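Local coordinates for universal stress protein (PDB 3LOQ) that probably takes part in the stress response and binds adenosine monophosphate in the first of its two universal stress protein regions, at residues T29-N34 and E82-V87; I53-V58 and Q93-A98; L174-F179 and K241-K246. All coordinates share one frame; numbering follows the deposited sequence. Where two conformers were deposited one is given.

Contact 1: T29-N34 and E82-V87; sequences TDLSEN and EKAEEV. With AMP (adenosine monophosphate), chain C.
L31, in the first strand-to-helix loop of a universal stress protein α/β fold, packs against K83, A84 and V87 of helix 75-97. This is a van der Waals contact with no hydrogen bond across it. The two methyls of L31 divide the work: CD1 lies against the helix backbone, 3.9 Å from K83 C and 3.8 Å from A84 CA, and L31 CD2 approaches V87 CG1 at 4.0 Å. F57 of strand 52-60 also touches L31 and A84, and so closes the packing from the sheet.

Polar bonds shape the loop itself. T29 OG1 accepts from L31 N at 2.7 Å, an ST turn, and D30 OD2 accepts from S32 N at 3.1 Å, an Asx turn. S32 OG also bonds to D30 OD2, nearly in the carboxylate plane and on its syn side, whereas S32 N comes from well above that plane. A chi1 of 60° turns the D30 carboxylate back over the loop to both donors.

Ligand contacts form the third group. D30 CB sits over the face of the adenine, 3.4 Å from AMP C5, and N34 ND2 gives AMP O3' a weak hydrogen bond of 2.7 Å, bent to 118° at the hydrogen.

Contact 2: I53-V58 and Q93-A98; sequences IGVLFV and QKIEAA. With AMP (adenosine monophosphate), chain C.
I95 reaches from helix 75-97 to I53 and V55 of strand 52-60, and this one side chain carries the whole helix side of the contact. Its CB points toward the strand, but the touching is done by the two branches beyond it. I95 CG2, the short branch, meets I53 CD1 at 3.9 Å. CG1, the long branch, lies anti to the carbonyl carbon (chi1 -57°) and continues extended (chi2 171°), which sets the terminal methyl against both strand residues. There I95 CD1 stands 3.7 Å from V55 CG2 and 3.8 Å from I53 CG2. The directions differ: the I53 and I95 chains meet at a slant, while V55 and I95 run past one another in opposite senses. I53 and V55 both direct their CB atoms at the helix, while the intervening G54 turns its other side to it, the alternation of a β-strand.

Farther along the same segment the backbone reads the adenine edge. V58 N donates to AMP N1 at 3.1 Å, and AMP N6 donates to V58 O at 2.9 Å with a nearly straight angle of 176°. This donor-acceptor pair matches the N1 and 6-amino pattern of adenine and involves no polar side chain.

Strand 52-60, helix 75-97 and strand 101-104 form a β-α-β crossover, because the two strands are parallel neighbours in the sheet. Backbone bonds tie I53 and V55 to E103 on one flank, and G54 to M25 and L27 of strand 24-28 on the other. L42 of helix 42-47 touches both isoleucines, so the I53-I95 pair lies where the sheet, helix 75-97 and helix 42-47 meet.

Contact 3: L174-F179 and K241-K246; sequences LVAYDF and KAILAK
L174 and K246 cross at about a right angle, with the leucine reaching outward from the strand and the root of the lysine beside its methyl. Two torsions set the leucine: CG is anti to the backbone N (chi1 175°), and chi2 of 57° then turns CD2, rather than CD1, to the helix. L174 CD2 lies 3.7 Å from the carbonyl oxygen I243 O and 4.1 Å from K246 CB, so it rests on the helix backbone as well as on the lysine.

The second pair is laid out differently. A176 points its lone methyl toward the helix, whereas I243 leaves its backbone more tangentially and must reach across with its long branch. I243 CD1 makes the closest approach, 3.6 Å from A176 CB, and I243 CG1 follows at 4.1 Å from the same methyl.

The axes fit a helix packed on a sheet: strand 174-176 and helix 241-246 run antiparallel, at 173°, with a closest approach of 9.8 Å. Helix 239-249 links strand 230-235 to strand 254-258, and the latter pairs in parallel with strand 172-176 through backbone bonds of L174 and A176. V175 points away from this helix and touches A190 of helix 181-197, so helices cover both faces of the strand, as in the α/β fold of universal stress proteins.

I204 of strand 200-206, the other parallel neighbour of strand 172-176, touches the side chains of both L174 and K246. Beyond CB the lysine turns away from the 174-179 segment: its chain is bent at chi2 and again at chi4, and NZ ends in a salt bridge with E249, with a longer, weak ion pair to E235.

How the contacts relate
Contacts 1 and 2 share helix 75-97 and bound AMP. Their centres are 11 Å apart, their segments alternate along the chain, and they join directly through a probable hydrogen bond from T29 N to L56 O and through F57 packed on A84. Contact 3 follows in series, with its centre 34 Å from contact 1 and 32 Å from contact 2, on the opposite side of the chain's centre. Its strand belongs to the same mixed sheet as that of contact 2, joined through the antiparallel pairing of strands 157-160 and 285-288. The arrangement is that of two α/β halves joined edge to edge in one sheet, with AMP bound at contacts 1 and 2 and contact 3 away from the nucleotide site.

Contact 1: T29-N34 and E82-V87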
loop_
_atom_site.group_PDB
_atom_site.type_symbol
_atom_site.label_atom_id
_atom_site.label_comp_id
_atom_site.label_asym_id
_atom_site.label_seq_id
_atom_site.Cartn_x
_atom_site.Cartn_y
_atom_site.Cartn_z
ATOM N N THR A 29 -9.800 9.403 -0.690
ATOM C CA THR A 29 -9.443 10.581 0.087
ATOM C C THR A 29 -10.592 11.094 0.954
ATOM O O THR A 29 -11.745 11.181 0.513
ATOM C CB THR A 29 -8.917 11.731 -0.802
ATOM O OG1 THR A 29 -8.663 12.884 0.015
ATOM C CG2 THR A 29 -9.930 12.083 -1.888
ATOM N N ASP A 30 -10.260 11.407 2.199
ATOM C CA ASP A 30 -11.161 12.131 3.084
ATOM C C ASP A 30 -10.731 13.601 3.143
ATOM O O ASP A 30 -11.108 14.341 4.055
ATOM C CB ASP A 30 -11.127 11.510 4.477
ATOM C CG ASP A 30 -9.734 11.554 5.100
ATOM O OD1 ASP A 30 -9.628 11.321 6.330
ATOM O OD2 ASP A 30 -8.754 11.837 4.362
ATOM N N LEU A 31 -9.918 14.011 2.172
ATOM C CA LEU A 31 -9.454 15.400 2.060
ATOM C C LEU A 31 -8.395 15.781 3.103
ATOM O O LEU A 31 -8.025 16.946 3.212
ATOM C CB LEU A 31 -10.629 16.389 2.164
ATOM C CG LEU A 31 -11.863 16.120 1.310
ATOM C CD1 LEU A 31 -12.862 17.262 1.422
ATOM C CD2 LEU A 31 -11.463 15.857 -0.148
ATOM N N SER A 32 -7.931 14.812 3.882
ATOM C CA SER A 32 -6.965 15.087 4.945
ATOM C C SER A 32 -5.577 15.254 4.347
ATOM O O SER A 32 -5.296 14.770 3.250
ATOM C CB SER A 32 -6.931 13.926 5.938
ATOM O OG SER A 32 -6.569 12.725 5.270
ATOM N N GLU A 33 -4.700 15.926 5.076
ATOM C CA GLU A 33 -3.325 16.035 4.633
ATOM C C GLU A 33 -2.715 14.636 4.419
ATOM O O GLU A 33 -2.056 14.389 3.411
ATOM C CB GLU A 33 -2.520 16.841 5.646
ATOM C CG GLU A 33 -1.404 17.657 5.030
ATOM C CD GLU A 33 -0.951 18.831 5.919
ATOM O OE1 GLU A 33 -1.576 19.099 6.986
ATOM O OE2 GLU A 33 0.040 19.494 5.534
ATOM N N ASN A 34 -2.948 13.707 5.348
ATOM C CA ASN A 34 -2.353 12.375 5.203
ATOM C C ASN A 34 -2.817 11.655 3.935
ATOM O O ASN A 34 -2.042 10.945 3.293
ATOM C CB ASN A 34 -2.499 11.509 6.474
ATOM C CG ASN A 34 -3.874 10.870 6.610
ATOM O OD1 ASN A 34 -4.719 11.339 7.385
ATOM N ND2 ASN A 34 -4.100 9.785 5.872
ATOM N N GLU A 82 -20.047 19.635 -0.738
ATOM C CA GLU A 82 -19.512 20.955 -1.071
ATOM C C GLU A 82 -18.029 21.060 -0.732
ATOM O O GLU A 82 -17.253 21.647 -1.487
ATOM C CB GLU A 82 -20.290 22.067 -0.353
ATOM C CG GLU A 82 -19.576 23.426 -0.311
ATOM C CD GLU A 82 -19.650 24.198 -1.627
ATOM O OE1 GLU A 82 -19.436 23.594 -2.705
ATOM O OE2 GLU A 82 -19.916 25.421 -1.576
ATOM N N LYS A 83 -17.641 20.502 0.409
ATOM C CA LYS A 83 -16.242 20.485 0.793
ATOM C C LYS A 83 -15.399 19.737 -0.246
ATOM O O LYS A 83 -14.379 20.249 -0.711
ATOM C CB LYS A 83 -16.095 19.874 2.182
ATOM C CG LYS A 83 -16.800 20.695 3.244
ATOM C CD LYS A 83 -16.490 20.208 4.651
ATOM C CE LYS A 83 -17.030 21.198 5.690
ATOM N NZ LYS A 83 -16.427 22.578 5.561
ATOM N N ALA A 84 -15.839 18.545 -0.644
ATOM C CA ALA A 84 -15.103 17.780 -1.653
ATOM C C ALA A 84 -14.956 18.553 -2.972
ATOM O O ALA A 84 -13.885 18.547 -3.603
ATOM C CB ALA A 84 -15.765 16.418 -1.893
ATOM N N GLU A 85 -16.026 19.230 -3.377
ATOM C CA GLU A 85 -16.037 19.923 -4.663
ATOM C C GLU A 85 -15.126 21.151 -4.692
ATOM O O GLU A 85 -14.671 21.571 -5.753
ATOM C CB GLU A 85 -17.469 20.263 -5.080
ATOM C CG GLU A 85 -18.148 19.119 -5.819
ATOM C CD GLU A 85 -19.659 19.174 -5.737
ATOM O OE1 GLU A 85 -20.321 18.299 -6.344
ATOM O OE2 GLU A 85 -20.182 20.085 -5.058
ATOM N N GLU A 86 -14.848 21.706 -3.521
ATOM C CA GLU A 86 -13.863 22.767 -3.395
ATOM C C GLU A 86 -12.432 22.235 -3.496
ATOM O O GLU A 86 -11.546 22.915 -4.015
ATOM C CB GLU A 86 -14.041 23.497 -2.064
ATOM C CG GLU A 86 -15.214 24.451 -2.071
ATOM C CD GLU A 86 -15.310 25.280 -0.809
ATOM O OE1 GLU A 86 -15.201 24.706 0.305
ATOM O OE2 GLU A 86 -15.503 26.508 -0.941
ATOM N N VAL A 87 -12.210 21.024 -2.989
ATOM C CA VAL A 87 -10.854 20.514 -2.830
ATOM C C VAL A 87 -10.423 19.564 -3.944
ATOM O O VAL A 87 -9.351 19.736 -4.527
ATOM C CB VAL A 87 -10.674 19.862 -1.448
ATOM C CG1 VAL A 87 -9.357 19.088 -1.372
ATOM C CG2 VAL A 87 -10.752 20.937 -0.363
HETATM P P AMP C . -6.800 5.521 8.778
HETATM O O1P AMP C . -6.321 4.104 8.958
HETATM O O2P AMP C . -8.289 5.759 8.943
HETATM O O3P AMP C . -5.930 6.538 9.479
HETATM O "O5'" AMP C . -6.558 5.797 7.207
HETATM C "C5'" AMP C . -6.810 7.104 6.700
HETATM C "C4'" AMP C . -7.056 6.956 5.222
HETATM O "O4'" AMP C . -8.321 6.333 4.998
HETATM C "C3'" AMP C . -7.200 8.295 4.549
HETATM O "O3'" AMP C . -5.918 8.762 4.178
HETATM C "C2'" AMP C . -8.013 7.950 3.328
HETATM O "O2'" AMP C . -7.103 7.410 2.371
HETATM C "C1'" AMP C . -8.922 6.837 3.803
HETATM N N9 AMP C . -10.231 7.430 4.147
HETATM C C8 AMP C . -10.666 7.694 5.395
HETATM N N7 AMP C . -11.909 8.243 5.371
HETATM C C5 AMP C . -12.278 8.336 4.075
HETATM C C6 AMP C . -13.459 8.822 3.343
HETATM N N6 AMP C . -14.522 9.323 4.007
HETATM N N1 AMP C . -13.447 8.742 2.002
HETATM C C2 AMP C . -12.399 8.237 1.328
HETATM N N3 AMP C . -11.295 7.775 1.927
HETATM C C4 AMP C . -11.180 7.792 3.275
#

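Contact 2: I53-V58 and Q93-A98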
loop_
_atom_site.group_PDB
_atom_site.type_symbol
_atom_site.label_atom_id
_atom_site.label_comp_id
_atom_site.label_asym_id
_atom_site.label_seq_id
_atom_site.Cartn_x
_atom_site.Cartn_y
_atom_site.Cartn_z
ATOM N N ILE A 53 -5.728 7.612 -12.600
ATOM C CA ILE A 53 -6.060 7.568 -11.190
ATOM C C ILE A 53 -7.514 7.936 -10.953
ATOM O O ILE A 53 -7.975 9.001 -11.376
ATOM C CB ILE A 53 -5.181 8.524 -10.403
ATOM C CG1 ILE A 53 -3.740 8.012 -10.376
ATOM C CG2 ILE A 53 -5.728 8.699 -9.003
ATOM C CD1 ILE A 53 -2.781 8.991 -9.765
ATOM N N GLY A 54 -8.240 7.055 -10.277
ATOM C CA GLY A 54 -9.584 7.379 -9.833
ATOM C C GLY A 54 -9.545 7.921 -8.418
ATOM O O GLY A 54 -9.038 7.253 -7.520
ATOM N N VAL A 55 -10.063 9.134 -8.221
ATOM C CA VAL A 55 -10.109 9.753 -6.901
ATOM C C VAL A 55 -11.470 9.551 -6.239
ATOM O O VAL A 55 -12.490 9.993 -6.761
ATOM C CB VAL A 55 -9.800 11.263 -6.972
ATOM C CG1 VAL A 55 -9.767 11.858 -5.571
ATOM C CG2 VAL A 55 -8.478 11.494 -7.669
ATOM N N LEU A 56 -11.471 8.888 -5.085
ATOM C CA LEU A 56 -12.700 8.485 -4.411
ATOM C C LEU A 56 -12.890 9.161 -3.053
ATOM O O LEU A 56 -12.089 8.988 -2.125
ATOM C CB LEU A 56 -12.723 6.970 -4.218
ATOM C CG LEU A 56 -13.979 6.387 -3.557
ATOM C CD1 LEU A 56 -15.192 6.567 -4.466
ATOM C CD2 LEU A 56 -13.808 4.910 -3.177
ATOM N N PHE A 57 -13.959 9.935 -2.945
ATOM C CA PHE A 57 -14.308 10.573 -1.696
ATOM C C PHE A 57 -15.611 9.972 -1.225
ATOM O O PHE A 57 -16.574 9.905 -1.965
ATOM C CB PHE A 57 -14.472 12.080 -1.865
ATOM C CG PHE A 57 -15.072 12.759 -0.652
ATOM C CD1 PHE A 57 -14.298 13.025 0.465
ATOM C CD2 PHE A 57 -16.412 13.122 -0.632
ATOM C CE1 PHE A 57 -14.836 13.646 1.580
ATOM C CE2 PHE A 57 -16.964 13.749 0.482
ATOM C CZ PHE A 57 -16.177 14.011 1.591
ATOM N N VAL A 58 -15.647 9.535 0.014
ATOM C CA VAL A 58 -16.846 8.900 0.520
ATOM C C VAL A 58 -17.441 9.794 1.598
ATOM O O VAL A 58 -16.719 10.293 2.471
ATOM C CB VAL A 58 -16.523 7.502 1.082
ATOM C CG1 VAL A 58 -17.760 6.839 1.675
ATOM C CG2 VAL A 58 -15.894 6.627 -0.014
ATOM N N GLN A 93 -6.234 18.390 -10.543
ATOM C CA GLN A 93 -5.260 19.260 -11.199
ATOM C C GLN A 93 -3.848 18.712 -11.063
ATOM O O GLN A 93 -3.119 18.599 -12.049
ATOM C CB GLN A 93 -5.314 20.671 -10.610
ATOM C CG GLN A 93 -4.200 21.591 -11.085
ATOM C CD GLN A 93 -4.312 22.988 -10.491
ATOM O OE1 GLN A 93 -3.916 23.227 -9.349
ATOM N NE2 GLN A 93 -4.862 23.917 -11.265
ATOM N N LYS A 94 -3.470 18.372 -9.833
ATOM C CA LYS A 94 -2.110 17.930 -9.545
ATOM C C LYS A 94 -1.778 16.623 -10.292
ATOM O O LYS A 94 -0.666 16.456 -10.811
ATOM C CB LYS A 94 -1.901 17.794 -8.031
ATOM C CG LYS A 94 -0.454 17.539 -7.610
ATOM C CD LYS A 94 -0.267 17.573 -6.087
ATOM C CE LYS A 94 1.210 17.328 -5.715
ATOM N NZ LYS A 94 1.587 17.720 -4.302
ATOM N N ILE A 95 -2.755 15.720 -10.375
ATOM C CA ILE A 95 -2.600 14.479 -11.143
ATOM C C ILE A 95 -2.410 14.753 -12.641
ATOM O O ILE A 95 -1.490 14.216 -13.263
ATOM C CB ILE A 95 -3.800 13.521 -10.926
ATOM C CG1 ILE A 95 -3.970 13.212 -9.437
ATOM C CG2 ILE A 95 -3.633 12.239 -11.739
ATOM C CD1 ILE A 95 -5.245 12.467 -9.110
ATOM N N GLU A 96 -3.274 15.589 -13.218
ATOM C CA GLU A 96 -3.153 15.940 -14.636
ATOM C C GLU A 96 -1.782 16.538 -14.908
ATOM O O GLU A 96 -1.172 16.277 -15.943
ATOM C CB GLU A 96 -4.195 16.972 -15.054
ATOM C CG GLU A 96 -5.569 16.813 -14.460
ATOM C CD GLU A 96 -6.473 15.935 -15.285
ATOM O OE1 GLU A 96 -7.696 16.213 -15.307
ATOM O OE2 GLU A 96 -5.959 14.976 -15.909
ATOM N N ALA A 97 -1.303 17.351 -13.976
ATOM C CA ALA A 97 -0.050 18.073 -14.185
ATOM C C ALA A 97 1.132 17.108 -14.250
ATOM O O ALA A 97 2.183 17.440 -14.788
ATOM C CB ALA A 97 0.158 19.122 -13.095
ATOM N N ALA A 98 0.948 15.910 -13.709
ATOM C CA ALA A 98 2.003 14.905 -13.705
ATOM C C ALA A 98 1.905 14.002 -14.933
ATOM O O ALA A 98 2.644 13.017 -15.064
ATOM C CB ALA A 98 1.942 14.080 -12.429
HETATM P P AMP C . -6.800 5.521 8.778
HETATM O O1P AMP C . -6.321 4.104 8.958
HETATM O O2P AMP C . -8.289 5.759 8.943
HETATM O O3P AMP C . -5.930 6.538 9.479
HETATM O "O5'" AMP C . -6.558 5.797 7.207
HETATM C "C5'" AMP C . -6.810 7.104 6.700
HETATM C "C4'" AMP C . -7.056 6.956 5.222
HETATM O "O4'" AMP C . -8.321 6.333 4.998
HETATM C "C3'" AMP C . -7.200 8.295 4.549
HETATM O "O3'" AMP C . -5.918 8.762 4.178
HETATM C "C2'" AMP C . -8.013 7.950 3.328
HETATM O "O2'" AMP C . -7.103 7.410 2.371
HETATM C "C1'" AMP C . -8.922 6.837 3.803
HETATM N N9 AMP C . -10.231 7.430 4.147
HETATM C C8 AMP C . -10.666 7.694 5.395
HETATM N N7 AMP C . -11.909 8.243 5.371
HETATM C C5 AMP C . -12.278 8.336 4.075
HETATM C C6 AMP C . -13.459 8.822 3.343
HETATM N N6 AMP C . -14.522 9.323 4.007
HETATM N N1 AMP C . -13.447 8.742 2.002
HETATM C C2 AMP C . -12.399 8.237 1.328
HETATM N N3 AMP C . -11.295 7.775 1.927
HETATM C C4 AMP C . -11.180 7.792 3.275
#

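Contact 3: L174-F179 and K241-K246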
loop_
_atom_site.group_PDB
_atom_site.type_symbol
_atom_site.label_atom_id
_atom_site.label_comp_id
_atom_site.label_asym_id
_atom_site.label_seq_id
_atom_site.Cartn_x
_atom_site.Cartn_y
_atom_site.Cartn_z
ATOM N N LEU A 174 12.711 -3.567 -0.425
ATOM C CA LEU A 174 12.843 -4.634 0.563
ATOM C C LEU A 174 11.567 -5.490 0.616
ATOM O O LEU A 174 10.466 -4.986 0.878
ATOM C CB LEU A 174 13.114 -4.046 1.950
ATOM C CG LEU A 174 13.153 -5.042 3.117
ATOM C CD1 LEU A 174 14.190 -6.165 2.931
ATOM C CD2 LEU A 174 13.386 -4.310 4.418
ATOM N N VAL A 175 11.721 -6.784 0.380
ATOM C CA VAL A 175 10.582 -7.688 0.395
ATOM C C VAL A 175 10.626 -8.583 1.622
ATOM O O VAL A 175 11.559 -9.354 1.812
ATOM C CB VAL A 175 10.522 -8.550 -0.878
ATOM C CG1 VAL A 175 9.261 -9.404 -0.882
ATOM C CG2 VAL A 175 10.573 -7.660 -2.119
ATOM N N ALA A 176 9.629 -8.447 2.480
ATOM C CA ALA A 176 9.449 -9.406 3.555
ATOM C C ALA A 176 8.876 -10.675 2.914
ATOM O O ALA A 176 7.797 -10.644 2.320
ATOM C CB ALA A 176 8.509 -8.833 4.604
ATOM N N TYR A 177 9.614 -11.778 2.993
ATOM C CA TYR A 177 9.290 -12.942 2.182
ATOM C C TYR A 177 9.267 -14.241 2.983
ATOM O O TYR A 177 10.258 -14.622 3.595
ATOM C CB TYR A 177 10.277 -13.056 1.011
ATOM C CG TYR A 177 9.962 -14.200 0.068
ATOM C CD1 TYR A 177 8.987 -14.072 -0.915
ATOM C CD2 TYR A 177 10.636 -15.407 0.164
ATOM C CE1 TYR A 177 8.689 -15.123 -1.783
ATOM C CE2 TYR A 177 10.354 -16.472 -0.700
ATOM C CZ TYR A 177 9.385 -16.324 -1.668
ATOM O OH TYR A 177 9.118 -17.378 -2.516
ATOM N N ASP A 178 8.132 -14.926 2.962
ATOM C CA ASP A 178 7.984 -16.159 3.724
ATOM C C ASP A 178 7.571 -17.357 2.856
ATOM O O ASP A 178 7.119 -18.374 3.388
ATOM C CB ASP A 178 6.974 -15.964 4.869
ATOM C CG ASP A 178 5.562 -15.734 4.372
ATOM O OD1 ASP A 178 5.381 -15.543 3.142
ATOM O OD2 ASP A 178 4.623 -15.744 5.213
ATOM N N PHE A 179 7.713 -17.232 1.534
ATOM C CA PHE A 179 7.377 -18.328 0.611
ATOM C C PHE A 179 5.884 -18.550 0.377
ATOM O O PHE A 179 5.514 -19.415 -0.414
ATOM C CB PHE A 179 8.002 -19.649 1.063
ATOM C CG PHE A 179 9.504 -19.649 1.025
ATOM C CD1 PHE A 179 10.180 -19.835 -0.173
ATOM C CD2 PHE A 179 10.242 -19.459 2.183
ATOM C CE1 PHE A 179 11.567 -19.837 -0.217
ATOM C CE2 PHE A 179 11.636 -19.462 2.152
ATOM C CZ PHE A 179 12.298 -19.647 0.951
ATOM N N LYS A 241 10.068 -6.351 13.866
ATOM C CA LYS A 241 11.288 -5.724 14.353
ATOM C C LYS A 241 12.428 -5.955 13.386
ATOM O O LYS A 241 13.164 -5.020 13.044
ATOM C CB LYS A 241 11.667 -6.265 15.733
ATOM C CG LYS A 241 10.895 -5.617 16.877
ATOM C CD LYS A 241 11.262 -6.251 18.211
ATOM C CE LYS A 241 10.511 -5.604 19.361
ATOM N NZ LYS A 241 10.836 -6.263 20.653
ATOM N N ALA A 242 12.577 -7.204 12.951
ATOM C CA ALA A 242 13.648 -7.548 12.023
ATOM C C ALA A 242 13.472 -6.839 10.679
ATOM O O ALA A 242 14.434 -6.371 10.080
ATOM C CB ALA A 242 13.735 -9.056 11.838
ATOM N N ILE A 243 12.231 -6.750 10.221
ATOM C CA ILE A 243 11.935 -6.089 8.962
ATOM C C ILE A 243 12.273 -4.602 8.975
ATOM O O ILE A 243 12.919 -4.113 8.057
ATOM C CB ILE A 243 10.469 -6.287 8.571
ATOM C CG1 ILE A 243 10.251 -7.755 8.190
ATOM C CG2 ILE A 243 10.067 -5.307 7.438
ATOM C CD1 ILE A 243 8.769 -8.169 8.162
ATOM N N LEU A 244 11.836 -3.888 10.013
ATOM C CA LEU A 244 12.116 -2.452 10.128
ATOM C C LEU A 244 13.607 -2.181 10.362
ATOM O O LEU A 244 14.163 -1.200 9.858
ATOM C CB LEU A 244 11.291 -1.834 11.255
ATOM C CG LEU A 244 9.805 -1.680 10.941
ATOM C CD1 LEU A 244 9.028 -1.402 12.196
ATOM C CD2 LEU A 244 9.577 -0.581 9.925
ATOM N N ALA A 245 14.242 -3.058 11.131
ATOM C CA ALA A 245 15.661 -2.950 11.387
ATOM C C ALA A 245 16.435 -3.116 10.089
ATOM O O ALA A 245 17.418 -2.422 9.862
ATOM C CB ALA A 245 16.097 -3.989 12.400
ATOM N N LYS A 246 15.989 -4.035 9.237
ATOM C CA LYS A 246 16.663 -4.261 7.962
ATOM C C LYS A 246 16.478 -3.052 7.076
ATOM O O LYS A 246 17.426 -2.588 6.458
ATOM C CB LYS A 246 16.095 -5.473 7.234
ATOM C CG LYS A 246 17.063 -6.616 7.032
ATOM C CD LYS A 246 18.416 -6.192 6.505
ATOM C CE LYS A 246 19.446 -7.222 6.959
ATOM N NZ LYS A 246 20.804 -6.650 7.218
#